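Local coordinates for fatty acid multifunctional protein (atmfp2) (Arabidopsis thaliana, PDB 2WTB), which carries out successive steps of peroxisomal fatty acid beta-oxidation during seed germination, with enoyl-CoA hydratase activity on long chains and NAD-dependent 3-hydroxyacyl-CoA dehydrogenase activity, at residues Ser105-Asp110 with Met122-Arg127; Ile128-Ala133 with Ala191-Thr196; Trp674-Gly679 with Val712-Pro717; Tyr682-Leu687 with Ala702-Arg707. One frame throughout, in Å; residues are numbered along the deposited sequence.

Contact 1: residues Ser105-Asp110 with Met122-Arg127; sequences SVAAID and MACHAR
His125 holds its ring carbon CG beside its own backbone N and anti to its carbonyl carbon (chi1 -58°), which sets the ring next to Ser105; the second torsion then presents ND1 to the backbone there. Two bonds join the two residues. Ser105 N donates to His125 ND1 at 3.0 Å along an almost straight path of 172°, lying practically in the imidazole plane, and His125 N returns a bond to Ser105 O at 2.9 Å. With ND1 acting as acceptor and NE2 bonded to the carbonyl of Glu99, both ring nitrogens are used and the ring's rotation is fixed. Cys124 swings SG to the same side of its backbone (chi1 -67°), laying it 3.9 Å from Ala107 CB.

Here two neighbouring parallel strands, 105-109 and 126-129, come together inside the main sheet of the crotonase fold, with helix 116-123 in the connection between them. Ala107 and Arg127 form a parallel bridge, and Ala107 N reaches Ala126 O at 3.1 Å. On the other face of the sheet Val106 CG2 meets Ala126 CB at 4.3 Å. Arg127 starts on the Ala107 face but leads its guanidinium back to the end of helix 116-123, where NE binds Ala121 O and NH2 approaches Met122 O from above the carbonyl plane at 2.9 Å. Its side chain lies about 10 Å from that of Glu119, the predicted nucleophile.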
loop_
_atom_site.group_PDB
_atom_site.type_symbol
_atom_site.label_atom_id
_atom_site.label_comp_id
_atom_site.label_asym_id
_atom_site.label_seq_id
_atom_site.Cartn_x
_atom_site.Cartn_y
_atom_site.Cartn_z
ATOM N N SER A 105 29.616 -18.487 -13.637
ATOM C CA SER A 105 28.442 -18.753 -12.818
ATOM C C SER A 105 27.199 -18.587 -13.676
ATOM O O SER A 105 27.148 -17.713 -14.546
ATOM C CB SER A 105 28.375 -17.790 -11.631
ATOM O OG SER A 105 29.450 -17.997 -10.736
ATOM N N VAL A 106 26.202 -19.431 -13.437
ATOM C CA VAL A 106 24.919 -19.307 -14.114
ATOM C C VAL A 106 23.799 -19.350 -13.090
ATOM O O VAL A 106 23.757 -20.240 -12.243
ATOM C CB VAL A 106 24.697 -20.428 -15.142
ATOM C CG1 VAL A 106 23.321 -20.295 -15.778
ATOM C CG2 VAL A 106 25.782 -20.395 -16.205
ATOM N N ALA A 107 22.896 -18.379 -13.166
ATOM C CA ALA A 107 21.763 -18.329 -12.252
ATOM C C ALA A 107 20.576 -19.104 -12.819
ATOM O O ALA A 107 20.218 -18.949 -13.987
ATOM C CB ALA A 107 21.376 -16.887 -11.961
ATOM N N ALA A 108 19.982 -19.950 -11.982
ATOM C CA ALA A 108 18.786 -20.697 -12.350
ATOM C C ALA A 108 17.594 -20.118 -11.604
ATOM O O ALA A 108 17.411 -20.375 -10.415
ATOM C CB ALA A 108 18.960 -22.168 -12.026
ATOM N N ILE A 109 16.788 -19.331 -12.306
ATOM C CA ILE A 109 15.714 -18.579 -11.670
ATOM C C ILE A 109 14.336 -19.224 -11.807
ATOM O O ILE A 109 13.909 -19.597 -12.901
ATOM C CB ILE A 109 15.640 -17.134 -12.207
ATOM C CG1 ILE A 109 16.944 -16.388 -11.917
ATOM C CG2 ILE A 109 14.454 -16.400 -11.594
ATOM C CD1 ILE A 109 16.996 -14.991 -12.508
ATOM N N ASP A 110 13.648 -19.340 -10.677
ATOM C CA ASP A 110 12.269 -19.794 -10.645
ATOM C C ASP A 110 11.481 -18.874 -9.721
ATOM O O ASP A 110 12.043 -18.280 -8.802
ATOM C CB ASP A 110 12.200 -21.233 -10.132
ATOM C CG ASP A 110 10.843 -21.871 -10.353
ATOM O OD1 ASP A 110 9.993 -21.259 -11.034
ATOM O OD2 ASP A 110 10.628 -22.993 -9.849
ATOM N N MET A 122 22.119 -10.919 -11.768
ATOM C CA MET A 122 22.777 -10.082 -12.773
ATOM C C MET A 122 24.298 -10.181 -12.676
ATOM O O MET A 122 25.006 -9.953 -13.656
ATOM C CB MET A 122 22.338 -8.623 -12.641
ATOM C CG MET A 122 20.948 -8.336 -13.181
ATOM S SD MET A 122 20.366 -6.693 -12.717
ATOM C CE MET A 122 18.732 -6.699 -13.442
ATOM N N ALA A 123 24.790 -10.520 -11.488
ATOM C CA ALA A 123 26.221 -10.698 -11.266
ATOM C C ALA A 123 26.722 -11.952 -11.965
ATOM O O ALA A 123 27.878 -12.019 -12.379
ATOM C CB ALA A 123 26.519 -10.780 -9.784
ATOM N N CYS A 124 25.849 -12.949 -12.079
ATOM C CA CYS A 124 26.184 -14.182 -12.780
ATOM C C CYS A 124 26.397 -13.901 -14.258
ATOM O O CYS A 124 26.006 -12.850 -14.759
ATOM C CB CYS A 124 25.086 -15.230 -12.596
ATOM S SG CYS A 124 24.940 -15.827 -10.904
ATOM N N HIS A 125 27.001 -14.855 -14.957
ATOM C CA HIS A 125 27.411 -14.644 -16.339
ATOM C C HIS A 125 26.339 -14.991 -17.373
ATOM O O HIS A 125 26.469 -14.656 -18.556
ATOM C CB HIS A 125 28.713 -15.397 -16.603
ATOM C CG HIS A 125 29.822 -14.991 -15.684
ATOM N ND1 HIS A 125 30.264 -15.787 -14.650
ATOM C CD2 HIS A 125 30.554 -13.853 -15.624
ATOM C CE1 HIS A 125 31.235 -15.167 -14.004
ATOM N NE2 HIS A 125 31.429 -13.991 -14.574
ATOM N N ALA A 126 25.278 -15.648 -16.915
ATOM C CA ALA A 126 24.124 -15.955 -17.755
ATOM C C ALA A 126 22.912 -16.220 -16.871
ATOM O O ALA A 126 23.061 -16.493 -15.680
ATOM C CB ALA A 126 24.412 -17.153 -18.644
ATOM N N ARG A 127 21.715 -16.145 -17.443
ATOM C CA ARG A 127 20.499 -16.331 -16.653
ATOM C C ARG A 127 19.459 -17.237 -17.305
ATOM O O ARG A 127 18.982 -16.968 -18.409
ATOM C CB ARG A 127 19.879 -14.975 -16.305
ATOM C CG ARG A 127 20.673 -14.208 -15.269
ATOM C CD ARG A 127 20.726 -12.728 -15.587
ATOM N NE ARG A 127 22.067 -12.221 -15.337
ATOM C CZ ARG A 127 22.973 -12.010 -16.284
ATOM N NH1 ARG A 127 22.674 -12.232 -17.556
ATOM N NH2 ARG A 127 24.171 -11.554 -15.961
#

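Contact 2: residues Ile128-Ala133 with Ala191-Thr196; sequences ISAPAA and AELVTT
Ile128 and Leu193 run their side chains past one another in opposite senses, while Ile128 and Thr196 meet at a slant. The setting is the crotonase fold of the hydratase/isomerase part: strand 126-129 belongs to the main sheet, and the first turn of helix 193-205 lies against one of its faces. No hydrogen bond crosses between the two segments, which are joined by apolar packing.

Ile128 points toward the helix and uses CG2 as its main contact point, 3.9 Å from Leu193 CD1. Leu193 does not aim directly at the strand, but its end bends closer, and CD1 comes to rest against the peptide link that follows Ser129, 3.5 Å from Ser129 C, with Ala130 CB beyond. Thr196 splits its two branches between two tasks. Its CG2, anti to the backbone N, faces Ile128 and approaches CG2 of that residue to 3.9 Å, whereas OG1 turns back along the helix to Glu192 O at 2.9 Å. A serine in place of Thr196 would keep a hydroxyl for Glu192 O but lack this methyl, which would probably leave a small gap beside Ile128 CG2.

Further along the helix, Ala197 and Trp200 also touch Ile128, and Leu193 reaches Ala108 on the neighbouring strand 105-109. Past the strand end the chain makes a type I turn from Ala130 to Ala133, in which Ala130 O accepts from Ser129 OG and from Ala133 N, the two donors arriving from opposite faces of its carbonyl plane.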
loop_
_atom_site.group_PDB
_atom_site.type_symbol
_atom_site.label_atom_id
_atom_site.label_comp_id
_atom_site.label_asym_id
_atom_site.label_seq_id
_atom_site.Cartn_x
_atom_site.Cartn_y
_atom_site.Cartn_z
ATOM N N ILE A 128 19.114 -18.313 -16.608
ATOM C CA ILE A 128 18.033 -19.192 -17.029
ATOM C C ILE A 128 16.844 -18.976 -16.104
ATOM O O ILE A 128 17.010 -18.894 -14.888
ATOM C CB ILE A 128 18.448 -20.671 -16.973
ATOM C CG1 ILE A 128 19.795 -20.869 -17.669
ATOM C CG2 ILE A 128 17.377 -21.546 -17.603
ATOM C CD1 ILE A 128 19.862 -20.241 -19.042
ATOM N N SER A 129 15.648 -18.880 -16.674
ATOM C CA SER A 129 14.465 -18.583 -15.876
ATOM C C SER A 129 13.249 -19.412 -16.277
ATOM O O SER A 129 13.120 -19.836 -17.427
ATOM C CB SER A 129 14.126 -17.093 -15.961
ATOM O OG SER A 129 13.071 -16.755 -15.078
ATOM N N ALA A 130 12.363 -19.636 -15.313
ATOM C CA ALA A 130 11.103 -20.320 -15.561
ATOM C C ALA A 130 10.090 -19.321 -16.107
ATOM O O ALA A 130 10.169 -18.130 -15.808
ATOM C CB ALA A 130 10.591 -20.961 -14.283
ATOM N N PRO A 131 9.128 -19.809 -16.902
ATOM C CA PRO A 131 8.170 -19.009 -17.672
ATOM C C PRO A 131 7.722 -17.684 -17.046
ATOM O O PRO A 131 8.126 -16.630 -17.535
ATOM C CB PRO A 131 6.992 -19.965 -17.835
ATOM C CG PRO A 131 7.658 -21.299 -17.967
ATOM C CD PRO A 131 8.905 -21.252 -17.102
ATOM N N ALA A 132 6.907 -17.721 -15.999
ATOM C CA ALA A 132 6.300 -16.487 -15.502
ATOM C C ALA A 132 6.990 -15.881 -14.279
ATOM O O ALA A 132 6.349 -15.205 -13.476
ATOM C CB ALA A 132 4.819 -16.705 -15.217
ATOM N N ALA A 133 8.293 -16.112 -14.142
ATOM C CA ALA A 133 9.035 -15.584 -13.001
ATOM C C ALA A 133 9.056 -14.054 -13.009
ATOM O O ALA A 133 8.992 -13.431 -14.068
ATOM C CB ALA A 133 10.448 -16.139 -12.985
ATOM N N ALA A 191 11.194 -27.624 -14.601
ATOM C CA ALA A 191 11.823 -28.925 -14.404
ATOM C C ALA A 191 13.136 -29.072 -15.171
ATOM O O ALA A 191 13.880 -30.028 -14.959
ATOM C CB ALA A 191 10.855 -30.042 -14.784
ATOM N N GLU A 192 13.415 -28.124 -16.060
ATOM C CA GLU A 192 14.642 -28.157 -16.850
ATOM C C GLU A 192 15.590 -27.039 -16.432
ATOM O O GLU A 192 16.704 -26.934 -16.938
ATOM C CB GLU A 192 14.321 -28.049 -18.340
ATOM C CG GLU A 192 13.414 -29.156 -18.858
ATOM C CD GLU A 192 13.199 -29.082 -20.358
ATOM O OE1 GLU A 192 13.944 -28.338 -21.030
ATOM O OE2 GLU A 192 12.287 -29.767 -20.865
ATOM N N LEU A 193 15.133 -26.222 -15.490
ATOM C CA LEU A 193 15.863 -25.042 -15.031
ATOM C C LEU A 193 17.335 -25.312 -14.715
ATOM O O LEU A 193 18.228 -24.768 -15.367
ATOM C CB LEU A 193 15.169 -24.463 -13.800
ATOM C CG LEU A 193 15.310 -22.972 -13.531
ATOM C CD1 LEU A 193 14.776 -22.173 -14.705
ATOM C CD2 LEU A 193 14.562 -22.621 -12.259
ATOM N N VAL A 194 17.583 -26.148 -13.713
ATOM C CA VAL A 194 18.946 -26.426 -13.263
ATOM C C VAL A 194 19.766 -27.206 -14.288
ATOM O O VAL A 194 20.961 -26.961 -14.452
ATOM C CB VAL A 194 18.950 -27.170 -11.915
ATOM C CG1 VAL A 194 20.340 -27.687 -11.589
ATOM C CG2 VAL A 194 18.442 -26.253 -10.817
ATOM N N THR A 195 19.121 -28.139 -14.979
ATOM C CA THR A 195 19.783 -28.900 -16.034
ATOM C C THR A 195 20.275 -27.976 -17.141
ATOM O O THR A 195 21.416 -28.078 -17.593
ATOM C CB THR A 195 18.842 -29.957 -16.645
ATOM O OG1 THR A 195 18.750 -31.081 -15.765
ATOM C CG2 THR A 195 19.370 -30.424 -17.987
ATOM N N THR A 196 19.405 -27.075 -17.579
ATOM C CA THR A 196 19.769 -26.103 -18.600
ATOM C C THR A 196 20.923 -25.230 -18.118
ATOM O O THR A 196 21.856 -24.950 -18.869
ATOM C CB THR A 196 18.571 -25.213 -18.979
ATOM O OG1 THR A 196 17.526 -26.023 -19.535
ATOM C CG2 THR A 196 18.985 -24.163 -19.999
#

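Contact 3: residues Trp674-Gly679 with Val712-Pro717; sequences WADSIG and VLLSAP
A single carboxylate, that of Asp676 near the end of helix 671-678, gathers the backbone of the loop that follows helix 702-710, in the all-helical C-terminal part of the protein.

The polar contacts all converge on Asp676, whose CG stands beside its own backbone N (chi1 -85°) with both oxygens directed at the loop. Leu714 N donates to OD2 of Asp676 at 2.8 Å, almost perfectly straight at 178°, on the syn lone pair. Ser715 N takes OD1 of Asp676 at 2.9 Å, also on the syn side, so that two consecutive amides share one carboxylate. Ser715 OG adds a third bond to OD1 from above the carboxylate plane, at 3.2 Å. Leu713 CB is a van der Waals neighbour of Asp676 OD1 at 3.7 Å. Replacing Asp676 by an alanine would probably leave these two amides and the serine hydroxyl without their acceptor and weaken the tie between loop and helix.

The apolar contact is slighter. Leu714 points toward the helix, and both it and Ala675 also touch helix 624-644, at Cys640 and Val636 respectively. Between the segments themselves, Leu714 CD1 meets Ala675 CB at 4.3 Å.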
loop_
_atom_site.group_PDB
_atom_site.type_symbol
_atom_site.label_atom_id
_atom_site.label_comp_id
_atom_site.label_asym_id
_atom_site.label_seq_id
_atom_site.Cartn_x
_atom_site.Cartn_y
_atom_site.Cartn_z
ATOM N N TRP A 674 3.668 10.349 12.233
ATOM C CA TRP A 674 4.036 11.731 11.947
ATOM C C TRP A 674 3.920 12.583 13.203
ATOM O O TRP A 674 4.778 13.420 13.476
ATOM C CB TRP A 674 3.148 12.293 10.832
ATOM C CG TRP A 674 3.374 13.745 10.531
ATOM C CD1 TRP A 674 4.452 14.293 9.898
ATOM C CD2 TRP A 674 2.491 14.835 10.832
ATOM N NE1 TRP A 674 4.300 15.654 9.797
ATOM C CE2 TRP A 674 3.104 16.013 10.362
ATOM C CE3 TRP A 674 1.245 14.929 11.460
ATOM C CZ2 TRP A 674 2.514 17.269 10.496
ATOM C CZ3 TRP A 674 0.659 16.178 11.593
ATOM C CH2 TRP A 674 1.296 17.332 11.113
ATOM N N ALA A 675 2.857 12.356 13.969
ATOM C CA ALA A 675 2.638 13.080 15.218
ATOM C C ALA A 675 3.826 12.935 16.164
ATOM O O ALA A 675 4.290 13.918 16.741
ATOM C CB ALA A 675 1.354 12.605 15.895
ATOM N N ASP A 676 4.313 11.709 16.325
ATOM C CA ASP A 676 5.484 11.466 17.162
ATOM C C ASP A 676 6.755 11.969 16.488
ATOM O O ASP A 676 7.774 12.187 17.144
ATOM C CB ASP A 676 5.611 9.982 17.496
ATOM C CG ASP A 676 4.776 9.583 18.697
ATOM O OD1 ASP A 676 4.428 8.389 18.813
ATOM O OD2 ASP A 676 4.468 10.469 19.523
ATOM N N SER A 677 6.686 12.152 15.174
ATOM C CA SER A 677 7.810 12.674 14.413
ATOM C C SER A 677 8.042 14.141 14.758
ATOM O O SER A 677 9.148 14.663 14.602
ATOM C CB SER A 677 7.555 12.517 12.914
ATOM O OG SER A 677 8.617 13.067 12.158
ATOM N N ILE A 678 6.988 14.796 15.232
ATOM C CA ILE A 678 7.049 16.203 15.603
ATOM C C ILE A 678 7.238 16.362 17.107
ATOM O O ILE A 678 7.911 17.285 17.565
ATOM C CB ILE A 678 5.775 16.949 15.169
ATOM C CG1 ILE A 678 5.669 16.968 13.644
ATOM C CG2 ILE A 678 5.767 18.368 15.718
ATOM C CD1 ILE A 678 4.437 17.669 13.134
ATOM N N GLY A 679 6.643 15.451 17.870
ATOM C CA GLY A 679 6.748 15.483 19.317
ATOM C C GLY A 679 5.430 15.830 19.978
ATOM O O GLY A 679 4.799 16.830 19.637
ATOM N N VAL A 712 6.298 11.981 26.250
ATOM C CA VAL A 712 6.372 10.580 25.845
ATOM C C VAL A 712 5.730 10.358 24.476
ATOM O O VAL A 712 5.024 11.226 23.963
ATOM C CB VAL A 712 5.698 9.661 26.881
ATOM C CG1 VAL A 712 6.447 9.713 28.205
ATOM C CG2 VAL A 712 4.244 10.057 27.073
ATOM N N LEU A 713 5.975 9.189 23.889
ATOM C CA LEU A 713 5.447 8.874 22.565
ATOM C C LEU A 713 3.952 8.568 22.605
ATOM O O LEU A 713 3.467 7.920 23.531
ATOM C CB LEU A 713 6.207 7.702 21.937
ATOM C CG LEU A 713 7.728 7.842 21.847
ATOM C CD1 LEU A 713 8.383 7.437 23.162
ATOM C CD2 LEU A 713 8.271 7.009 20.701
ATOM N N LEU A 714 3.230 9.037 21.592
ATOM C CA LEU A 714 1.786 8.850 21.524
ATOM C C LEU A 714 1.417 7.479 20.968
ATOM O O LEU A 714 0.361 6.934 21.286
ATOM C CB LEU A 714 1.144 9.944 20.667
ATOM C CG LEU A 714 1.296 11.388 21.148
ATOM C CD1 LEU A 714 0.646 12.350 20.165
ATOM C CD2 LEU A 714 0.707 11.557 22.538
ATOM N N SER A 715 2.289 6.930 20.131
ATOM C CA SER A 715 2.020 5.656 19.477
ATOM C C SER A 715 2.252 4.485 20.425
ATOM O O SER A 715 1.905 3.346 20.114
ATOM C CB SER A 715 2.883 5.504 18.221
ATOM O OG SER A 715 2.511 6.450 17.233
ATOM N N ALA A 716 2.840 4.774 21.581
ATOM C CA ALA A 716 3.083 3.755 22.592
ATOM C C ALA A 716 1.770 3.102 23.013
ATOM O O ALA A 716 0.746 3.777 23.124
ATOM C CB ALA A 716 3.788 4.358 23.796
ATOM N N PRO A 717 1.801 1.782 23.244
ATOM C CA PRO A 717 0.613 1.010 23.623
ATOM C C PRO A 717 -0.111 1.623 24.812
ATOM O O PRO A 717 0.527 2.186 25.701
ATOM C CB PRO A 717 1.197 -0.352 24.008
ATOM C CG PRO A 717 2.439 -0.461 23.196
ATOM C CD PRO A 717 2.998 0.932 23.134
#

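Contact 4: residues Tyr682-Leu687 with Ala702-Arg707; sequences YIYSRL and AFLAER
Ala705 O takes a hydrogen bond from Ser709 OG one turn further along its helix and stands over the centre of the Tyr684 ring, 4.1 Å above its plane. The contact is apolar packing, with no hydrogen bond across it.

Tyr684 holds CG anti to its backbone N (chi1 172°), which extends the ring across the backbone of the other helix at Ala705. There CE1 of Tyr684 lies against Ala705 CB at 3.4 Å; the small alanine lets the ring come this near the helix. Pro700 touches the same tyrosine from the loop before helix 702-710.

Leu704 fills the neighbouring position with both of its methyls. Its CD2 approaches Tyr684 CB at 3.8 Å, and its CD1 meets Leu687 CD2 at 4.1 Å, the two leucine side chains standing roughly perpendicular. Ile683 CG2, 4.3 Å from Leu704 CD1, sits on the same side of it as Leu687 CD2.

The axes of the two short segments approach to 9.2 Å at a crossing angle of -116°. Both helices rest on helix 624-644, through Ile683 on Phe633 and Phe703 on Cys640, an arrangement of successive helices packed at a wide angle that belongs to the all-helical C-terminal part of the protein.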
loop_
_atom_site.group_PDB
_atom_site.type_symbol
_atom_site.label_atom_id
_atom_site.label_comp_id
_atom_site.label_asym_id
_atom_site.label_seq_id
_atom_site.Cartn_x
_atom_site.Cartn_y
_atom_site.Cartn_z
ATOM N N TYR A 682 5.210 19.309 21.770
ATOM C CA TYR A 682 4.954 20.393 20.830
ATOM C C TYR A 682 3.478 20.437 20.441
ATOM O O TYR A 682 2.797 21.437 20.668
ATOM C CB TYR A 682 5.817 20.225 19.578
ATOM C CG TYR A 682 5.609 21.302 18.537
ATOM C CD1 TYR A 682 6.451 22.405 18.474
ATOM C CD2 TYR A 682 4.573 21.214 17.616
ATOM C CE1 TYR A 682 6.266 23.391 17.522
ATOM C CE2 TYR A 682 4.380 22.195 16.662
ATOM C CZ TYR A 682 5.230 23.282 16.619
ATOM O OH TYR A 682 5.039 24.260 15.671
ATOM N N ILE A 683 2.993 19.347 19.853
ATOM C CA ILE A 683 1.595 19.243 19.440
ATOM C C ILE A 683 0.645 19.637 20.570
ATOM O O ILE A 683 -0.354 20.318 20.344
ATOM C CB ILE A 683 1.254 17.817 18.953
ATOM C CG1 ILE A 683 2.117 17.446 17.748
ATOM C CG2 ILE A 683 -0.222 17.706 18.601
ATOM C CD1 ILE A 683 1.782 16.098 17.146
ATOM N N TYR A 684 0.966 19.203 21.785
ATOM C CA TYR A 684 0.173 19.545 22.959
ATOM C C TYR A 684 0.211 21.046 23.223
ATOM O O TYR A 684 -0.826 21.709 23.240
ATOM C CB TYR A 684 0.681 18.777 24.181
ATOM C CG TYR A 684 0.059 19.197 25.496
ATOM C CD1 TYR A 684 -1.300 19.027 25.731
ATOM C CD2 TYR A 684 0.834 19.745 26.509
ATOM C CE1 TYR A 684 -1.870 19.405 26.932
ATOM C CE2 TYR A 684 0.272 20.123 27.715
ATOM C CZ TYR A 684 -1.080 19.950 27.921
ATOM O OH TYR A 684 -1.644 20.325 29.121
ATOM N N SER A 685 1.415 21.574 23.420
ATOM C CA SER A 685 1.605 22.989 23.714
ATOM C C SER A 685 0.941 23.884 22.672
ATOM O O SER A 685 0.347 24.910 23.008
ATOM C CB SER A 685 3.098 23.317 23.807
ATOM O OG SER A 685 3.306 24.709 23.985
ATOM N N ARG A 686 1.045 23.489 21.409
ATOM C CA ARG A 686 0.494 24.272 20.310
ATOM C C ARG A 686 -1.026 24.138 20.236
ATOM O O ARG A 686 -1.726 25.092 19.897
ATOM C CB ARG A 686 1.127 23.840 18.985
ATOM C CG ARG A 686 0.796 24.737 17.802
ATOM C CD ARG A 686 1.768 25.904 17.675
ATOM N NE ARG A 686 1.738 26.787 18.838
ATOM C CZ ARG A 686 2.637 26.764 19.818
ATOM N NH1 ARG A 686 3.643 25.902 19.777
ATOM N NH2 ARG A 686 2.528 27.604 20.839
ATOM N N LEU A 687 -1.526 22.951 20.563
ATOM C CA LEU A 687 -2.954 22.661 20.471
ATOM C C LEU A 687 -3.722 23.299 21.627
ATOM O O LEU A 687 -4.932 23.510 21.543
ATOM C CB LEU A 687 -3.185 21.148 20.439
ATOM C CG LEU A 687 -4.381 20.598 19.657
ATOM C CD1 LEU A 687 -4.686 21.442 18.433
ATOM C CD2 LEU A 687 -4.119 19.153 19.253
ATOM N N ALA A 702 -7.721 14.174 26.863
ATOM C CA ALA A 702 -7.009 13.680 28.043
ATOM C C ALA A 702 -5.768 12.852 27.708
ATOM O O ALA A 702 -4.707 13.041 28.305
ATOM C CB ALA A 702 -7.955 12.883 28.937
ATOM N N PHE A 703 -5.909 11.933 26.759
ATOM C CA PHE A 703 -4.804 11.067 26.360
ATOM C C PHE A 703 -3.606 11.864 25.839
ATOM O O PHE A 703 -2.472 11.635 26.258
ATOM C CB PHE A 703 -5.274 10.055 25.310
ATOM C CG PHE A 703 -4.173 9.202 24.749
ATOM C CD1 PHE A 703 -3.757 8.059 25.412
ATOM C CD2 PHE A 703 -3.562 9.536 23.551
ATOM C CE1 PHE A 703 -2.745 7.267 24.893
ATOM C CE2 PHE A 703 -2.550 8.750 23.026
ATOM C CZ PHE A 703 -2.140 7.614 23.698
ATOM N N LEU A 704 -3.864 12.800 24.930
ATOM C CA LEU A 704 -2.797 13.603 24.341
ATOM C C LEU A 704 -2.142 14.500 25.385
ATOM O O LEU A 704 -0.918 14.613 25.442
ATOM C CB LEU A 704 -3.336 14.451 23.186
ATOM C CG LEU A 704 -2.330 14.962 22.148
ATOM C CD1 LEU A 704 -3.058 15.597 20.973
ATOM C CD2 LEU A 704 -1.336 15.943 22.752
ATOM N N ALA A 705 -2.967 15.138 26.208
ATOM C CA ALA A 705 -2.473 16.059 27.223
ATOM C C ALA A 705 -1.539 15.369 28.212
ATOM O O ALA A 705 -0.425 15.834 28.456
ATOM C CB ALA A 705 -3.637 16.713 27.956
ATOM N N GLU A 706 -1.997 14.255 28.774
ATOM C CA GLU A 706 -1.232 13.541 29.789
ATOM C C GLU A 706 0.102 13.048 29.232
ATOM O O GLU A 706 1.114 13.047 29.934
ATOM C CB GLU A 706 -2.046 12.367 30.339
ATOM C CG GLU A 706 -1.965 12.199 31.851
ATOM C CD GLU A 706 -0.582 11.804 32.334
ATOM O OE1 GLU A 706 0.132 11.098 31.591
ATOM O OE2 GLU A 706 -0.213 12.194 33.463
ATOM N N ARG A 707 0.101 12.636 27.968
ATOM C CA ARG A 707 1.316 12.141 27.329
ATOM C C ARG A 707 2.212 13.270 26.833
ATOM O O ARG A 707 3.437 13.159 26.865
ATOM C CB ARG A 707 0.979 11.199 26.173
ATOM C CG ARG A 707 0.528 9.821 26.611
ATOM C CD ARG A 707 0.610 8.824 25.468
ATOM N NE ARG A 707 0.345 7.460 25.916
ATOM C CZ ARG A 707 0.491 6.384 25.153
ATOM N NH1 ARG A 707 0.899 6.512 23.899
ATOM N NH2 ARG A 707 0.230 5.180 25.641
#

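From the N terminus, contact 1 comes first and closes a short loop of 11 residues between neighbouring strands. Contact 2 opens directly afterwards on the same strand 126-129 and spans 57 residues to bring helix 193-205 back onto the sheet. The two meet where Ile109 N reaches Ile128 O at 2.6 Å, and all four of their segments belong to the hydratase/isomerase part. Contact 3 comes much later, its centre about 46 Å from that of contact 1. It bridges 32 residues, and contact 4 lies wholly within that span, joining helices 680-694 and 702-710. Arg707 links this later pair, its NH1 bonding Ala716 O at 2.8 Å.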